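Putative secreted cellulose-binding protein (Streptomyces coelicolor, PDB 4OY6) is a copper-dependent lytic polysaccharide monooxygenase of family AA10 that oxidises cellulose. Local coordinates at residues Glu16-Asp21 and Pro25-Glu30; Asn81-Asp84 and Pro88-Thr91. One frame throughout, in Å; residues are numbered along the deposited sequence.

In the fold
Both contacts lie on the same side of the chain's centre, in the helices and loops that the family adds to its beta-sandwich core, with about 14 Å between their centres. Contact 1 is the more peripheral, about 19 Å from the centre of the chain and partly buried; contact 2, about 10 Å from it, is buried. Each turns on one tryptophan, used differently: Trp-18 offers a face to a methionine, whereas Trp-89 presents its edge to the carbonyl of Ser-82 and touches a methyl of Leu-83. Helix 32-40 touches both. They also meet directly, Arg-17 of contact 1 packing on Gln-90 of contact 2 with NH2 3.5 Å from CB.

Contact 1: Glu16-Asp21 and Pro25-Glu30; sequences ERWGDD and PAMADE. With ZN (zinc ion), chain F.
Trp-18 and Met-27 are the closest CA pair across the segments, 8.1 Å apart, so side chains have to bridge the gap. Residues 16-18 belong to helix 10-18, and the chain then reverses through a type I beta turn from Trp-18 to Asp-21, closed by the bond from Asp-21 N to Trp-18 O. On the other segment, Glu-30 N bonds back to Ala-26 O as the short helix 27-30 forms.

Met-27 runs over one face of the indole, antiparallel to the Trp-18 side chain. With CG anti to the backbone N (chi1 -164°) and chi2 also extended, its chain reaches out before bending at chi3. CG sits above the six-membered ring in a CH-pi contact, 3.7 Å from its centroid. SD follows over the five-membered ring, 4.0 Å from that centroid and 11° off the normal, a Met-aromatic contact. The bend at chi3 turns CE back toward the start of the indole, 3.8 Å from Trp-18 CB. The Glu-30 side chain crosses Trp-18 at about a right angle, with carboxylate and ring planes 49° apart; its OE1 lies near the ring plane, 3.6 Å from Trp-18 CH2, at the positively polarised C-H rim, where a carboxylate oxygen is probably welcome. No hydrogen bond crosses between the segments. Asp-29 takes no part in this packing; its OD1 binds a zinc ion at 1.9 Å, alongside one ligand from elsewhere.

Outside the pair, Trp-18 NE1 donates to Asp-31 OD2, which also forms a salt bridge with Arg-17 NH2; the NE1 bond restrains the indole's rotation, and the salt bridge holds Asp-31 OD2. Helix 32-40 packs on both helix 10-18 and helix 27-30, Trp-38 touching Trp-18 and Met-27, Trp-35 touching Met-27.

Contact 2: Asn81-Asp84 and Pro88-Thr91; sequences NSLD and PWQT
Trp-89 CB already points at residues 81-84; chi1 of -72° places CG anti to the carbonyl carbon, and chi2 of 92° sets the ring plane about perpendicular to the plane of CA, CB and CG. Leu-83 has the same kind of first torsion (chi1 -50°) and an extended chi2, which brings CD2 to the far end of that indole, 4.0 Å from Trp-89 CH2. The two side chains cross at about a right angle, and CD2 is the methyl that touches.

Much of the rest of the meeting is with backbone. Ser-82 O lies at the ring's edge, in plane, 3.6 Å from Trp-89 CZ2, and Leu-83 O is 3.8 Å from the same carbon. Residues 81-84 form a 3-10 segment in which Asp-84 N bonds to Asn-81 O, at 3.0 Å.

Both segments lie in the loop between helix 60-63 and strand 92-93, with Trp-89 packed on Met-33 and Gln-36 of helix 32-40 and Cys-14 of helix 10-18. Trp-89 NE1 donates to Ala-85 O, and Arg-10 makes a cation-pi contact with the ring.

Chemically, then, the probably positive C-H edge of the indole faces Ser-82 O, with Leu-83 O also near CZ2. Each oxygen accepts a hydrogen bond from a side chain, Gln-36 NE2 or Arg-10 NH1 respectively, an electrostatically reasonable way to bury polar backbone against an aromatic ring.

Contact 1: Glu16-Asp21 and Pro25-Glu30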
loop_
_atom_site.group_PDB
_atom_site.type_symbol
_atom_site.label_atom_id
_atom_site.label_comp_id
_atom_site.label_asym_id
_atom_site.label_seq_id
_atom_site.Cartn_x
_atom_site.Cartn_y
_atom_site.Cartn_z
ATOM N N GLU A 16 0.475 -12.713 3.256
ATOM C CA GLU A 16 -0.721 -13.446 3.671
ATOM C C GLU A 16 -0.974 -14.635 2.751
ATOM O O GLU A 16 -1.367 -15.706 3.226
ATOM C CB GLU A 16 -1.926 -12.494 3.705
ATOM C CG GLU A 16 -3.226 -13.087 4.174
ATOM C CD GLU A 16 -4.338 -12.053 4.203
ATOM O OE1 GLU A 16 -4.380 -11.117 3.353
ATOM O OE2 GLU A 16 -5.206 -12.215 5.076
ATOM N N ARG A 17 -0.784 -14.437 1.454
ATOM C CA ARG A 17 -1.120 -15.482 0.495
ATOM C C ARG A 17 -0.052 -16.560 0.380
ATOM O O ARG A 17 -0.384 -17.712 0.116
ATOM C CB ARG A 17 -1.406 -14.910 -0.890
ATOM C CG ARG A 17 -2.653 -14.063 -0.941
ATOM C CD ARG A 17 -3.065 -13.681 -2.385
ATOM N NE ARG A 17 -2.023 -12.989 -3.197
ATOM C CZ ARG A 17 -1.788 -11.694 -3.130
ATOM N NH1 ARG A 17 -2.475 -10.920 -2.286
ATOM N NH2 ARG A 17 -0.858 -11.173 -3.875
ATOM N N TRP A 18 1.214 -16.194 0.560
ATOM C CA TRP A 18 2.332 -17.082 0.255
ATOM C C TRP A 18 3.299 -17.366 1.398
ATOM O O TRP A 18 4.205 -18.167 1.239
ATOM C CB TRP A 18 3.127 -16.573 -0.943
ATOM C CG TRP A 18 2.310 -16.429 -2.200
ATOM C CD1 TRP A 18 1.826 -15.278 -2.749
ATOM C CD2 TRP A 18 1.899 -17.492 -3.067
ATOM N NE1 TRP A 18 1.117 -15.550 -3.886
ATOM C CE2 TRP A 18 1.151 -16.903 -4.120
ATOM C CE3 TRP A 18 2.126 -18.879 -3.086
ATOM C CZ2 TRP A 18 0.585 -17.657 -5.160
ATOM C CZ3 TRP A 18 1.562 -19.633 -4.125
ATOM C CH2 TRP A 18 0.809 -19.011 -5.146
ATOM N N GLY A 19 3.136 -16.691 2.537
ATOM C CA GLY A 19 4.095 -16.793 3.612
ATOM C C GLY A 19 4.264 -18.189 4.183
ATOM O O GLY A 19 5.330 -18.512 4.717
ATOM N N ASP A 20 3.214 -19.005 4.100
ATOM C CA ASP A 20 3.264 -20.390 4.562
ATOM C C ASP A 20 3.823 -21.343 3.502
ATOM O O ASP A 20 3.972 -22.527 3.777
ATOM C CB ASP A 20 1.896 -20.885 5.075
ATOM C CG ASP A 20 0.826 -20.899 4.002
ATOM O OD1 ASP A 20 1.066 -20.403 2.878
ATOM O OD2 ASP A 20 -0.281 -21.402 4.296
ATOM N N ASP A 21 4.166 -20.812 2.327
ATOM C CA ASP A 21 4.474 -21.588 1.123
ATOM C C ASP A 21 5.334 -20.737 0.166
ATOM O O ASP A 21 5.070 -20.684 -1.010
ATOM C CB ASP A 21 3.124 -22.014 0.475
ATOM C CG ASP A 21 3.244 -23.162 -0.543
ATOM O OD1 ASP A 21 4.253 -23.898 -0.549
ATOM O OD2 ASP A 21 2.289 -23.328 -1.341
ATOM N N PRO A 25 6.436 -23.637 -6.073
ATOM C CA PRO A 25 6.849 -23.491 -7.454
ATOM C C PRO A 25 5.777 -22.954 -8.399
ATOM O O PRO A 25 6.106 -22.586 -9.507
ATOM C CB PRO A 25 7.257 -24.918 -7.858
ATOM C CG PRO A 25 6.574 -25.804 -6.883
ATOM C CD PRO A 25 6.502 -25.033 -5.606
ATOM N N ALA A 26 4.525 -22.898 -7.964
ATOM C CA ALA A 26 3.436 -22.335 -8.780
ATOM C C ALA A 26 3.340 -20.803 -8.677
ATOM O O ALA A 26 2.591 -20.199 -9.427
ATOM C CB ALA A 26 2.115 -22.952 -8.357
ATOM N N MET A 27 4.066 -20.178 -7.746
ATOM C CA MET A 27 3.923 -18.744 -7.536
ATOM C C MET A 27 4.314 -17.915 -8.754
ATOM O O MET A 27 3.663 -16.918 -9.051
ATOM C CB MET A 27 4.720 -18.269 -6.319
ATOM C CG MET A 27 4.280 -16.883 -5.859
ATOM S SD MET A 27 5.377 -16.081 -4.708
ATOM C CE MET A 27 5.715 -17.376 -3.540
ATOM N N ALA A 28 5.370 -18.283 -9.452
ATOM C CA ALA A 28 5.802 -17.512 -10.597
ATOM C C ALA A 28 4.657 -17.393 -11.616
ATOM O O ALA A 28 4.418 -16.344 -12.201
ATOM C CB ALA A 28 7.013 -18.169 -11.238
ATOM N N ASP A 29 3.937 -18.489 -11.822
ATOM C CA ASP A 29 2.843 -18.518 -12.769
ATOM C C ASP A 29 1.599 -17.806 -12.222
ATOM O O ASP A 29 0.999 -16.968 -12.885
ATOM C CB ASP A 29 2.514 -19.979 -13.115
ATOM C CG ASP A 29 1.508 -20.092 -14.226
ATOM O OD1 ASP A 29 1.407 -19.151 -15.029
ATOM O OD2 ASP A 29 0.838 -21.127 -14.313
ATOM N N GLU A 30 1.234 -18.119 -10.994
ATOM C CA GLU A 30 -0.031 -17.632 -10.418
ATOM C C GLU A 30 0.005 -16.206 -9.915
ATOM O O GLU A 30 -1.022 -15.553 -9.868
ATOM C CB GLU A 30 -0.478 -18.557 -9.293
ATOM C CG GLU A 30 -0.772 -19.953 -9.799
ATOM C CD GLU A 30 -1.271 -20.900 -8.737
ATOM O OE1 GLU A 30 -1.334 -20.506 -7.556
ATOM O OE2 GLU A 30 -1.604 -22.049 -9.096
HETATM ZN ZN ZN F . 0.340 -18.713 -16.552
#

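Contact 2: Asn81-Asp84 and Pro88-Thr91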
loop_
_atom_site.group_PDB
_atom_site.type_symbol
_atom_site.label_atom_id
_atom_site.label_comp_id
_atom_site.label_asym_id
_atom_site.label_seq_id
_atom_site.Cartn_x
_atom_site.Cartn_y
_atom_site.Cartn_z
ATOM N N ASN A 81 11.852 -2.106 -2.500
ATOM C CA ASN A 81 11.959 -1.575 -3.852
ATOM C C ASN A 81 11.183 -2.411 -4.875
ATOM O O ASN A 81 10.731 -1.888 -5.900
ATOM C CB ASN A 81 13.422 -1.422 -4.297
ATOM C CG ASN A 81 14.133 -0.308 -3.578
ATOM O OD1 ASN A 81 13.574 0.350 -2.715
ATOM N ND2 ASN A 81 15.385 -0.096 -3.940
ATOM N N SER A 82 11.076 -3.712 -4.650
ATOM C CA SER A 82 10.363 -4.590 -5.577
ATOM C C SER A 82 8.875 -4.271 -5.646
ATOM O O SER A 82 8.209 -4.670 -6.597
ATOM C CB SER A 82 10.540 -6.054 -5.173
ATOM O OG SER A 82 9.917 -6.368 -3.944
ATOM N N LEU A 83 8.346 -3.546 -4.672
ATOM C CA LEU A 83 6.945 -3.145 -4.723
ATOM C C LEU A 83 6.678 -2.060 -5.774
ATOM O O LEU A 83 5.517 -1.770 -6.082
ATOM C CB LEU A 83 6.413 -2.688 -3.356
ATOM C CG LEU A 83 6.685 -3.649 -2.193
ATOM C CD1 LEU A 83 6.012 -3.104 -0.952
ATOM C CD2 LEU A 83 6.245 -5.077 -2.517
ATOM N N ASP A 84 7.752 -1.464 -6.317
ATOM C CA ASP A 84 7.625 -0.514 -7.415
ATOM C C ASP A 84 7.585 -1.191 -8.794
ATOM O O ASP A 84 7.441 -0.514 -9.817
ATOM C CB ASP A 84 8.785 0.476 -7.389
ATOM C CG ASP A 84 8.770 1.408 -6.185
ATOM O OD1 ASP A 84 7.673 1.768 -5.720
ATOM O OD2 ASP A 84 9.873 1.810 -5.760
ATOM N N PRO A 88 1.145 -7.246 -13.359
ATOM C CA PRO A 88 -0.197 -7.658 -12.949
ATOM C C PRO A 88 -0.275 -8.091 -11.475
ATOM O O PRO A 88 -0.483 -9.265 -11.156
ATOM C CB PRO A 88 -0.489 -8.814 -13.909
ATOM C CG PRO A 88 0.853 -9.440 -14.117
ATOM C CD PRO A 88 1.785 -8.259 -14.237
ATOM N N TRP A 89 -0.103 -7.121 -10.580
ATOM C CA TRP A 89 -0.234 -7.353 -9.148
ATOM C C TRP A 89 -1.625 -7.914 -8.877
ATOM O O TRP A 89 -2.619 -7.474 -9.452
ATOM C CB TRP A 89 -0.048 -6.047 -8.381
ATOM C CG TRP A 89 1.376 -5.569 -8.378
ATOM C CD1 TRP A 89 1.966 -4.719 -9.251
ATOM C CD2 TRP A 89 2.365 -5.903 -7.409
ATOM N NE1 TRP A 89 3.272 -4.521 -8.919
ATOM C CE2 TRP A 89 3.558 -5.255 -7.792
ATOM C CE3 TRP A 89 2.367 -6.706 -6.281
ATOM C CZ2 TRP A 89 4.726 -5.387 -7.063
ATOM C CZ3 TRP A 89 3.544 -6.857 -5.587
ATOM C CH2 TRP A 89 4.693 -6.209 -5.976
ATOM N N GLN A 90 -1.716 -8.870 -7.967
ATOM C CA GLN A 90 -3.016 -9.444 -7.619
ATOM C C GLN A 90 -3.918 -8.417 -6.951
ATOM O O GLN A 90 -3.496 -7.775 -5.987
ATOM C CB GLN A 90 -2.785 -10.630 -6.685
ATOM C CG GLN A 90 -4.023 -11.282 -6.139
ATOM C CD GLN A 90 -4.833 -11.926 -7.204
ATOM O OE1 GLN A 90 -4.337 -12.718 -7.994
ATOM N NE2 GLN A 90 -6.085 -11.571 -7.262
ATOM N N THR A 91 -5.138 -8.264 -7.443
ATOM C CA THR A 91 -6.085 -7.322 -6.849
ATOM C C THR A 91 -6.994 -8.004 -5.828
ATOM O O THR A 91 -7.139 -9.232 -5.796
ATOM C CB THR A 91 -6.932 -6.664 -7.941
ATOM O OG1 THR A 91 -7.589 -7.662 -8.728
ATOM C CG2 THR A 91 -6.104 -5.792 -8.837
#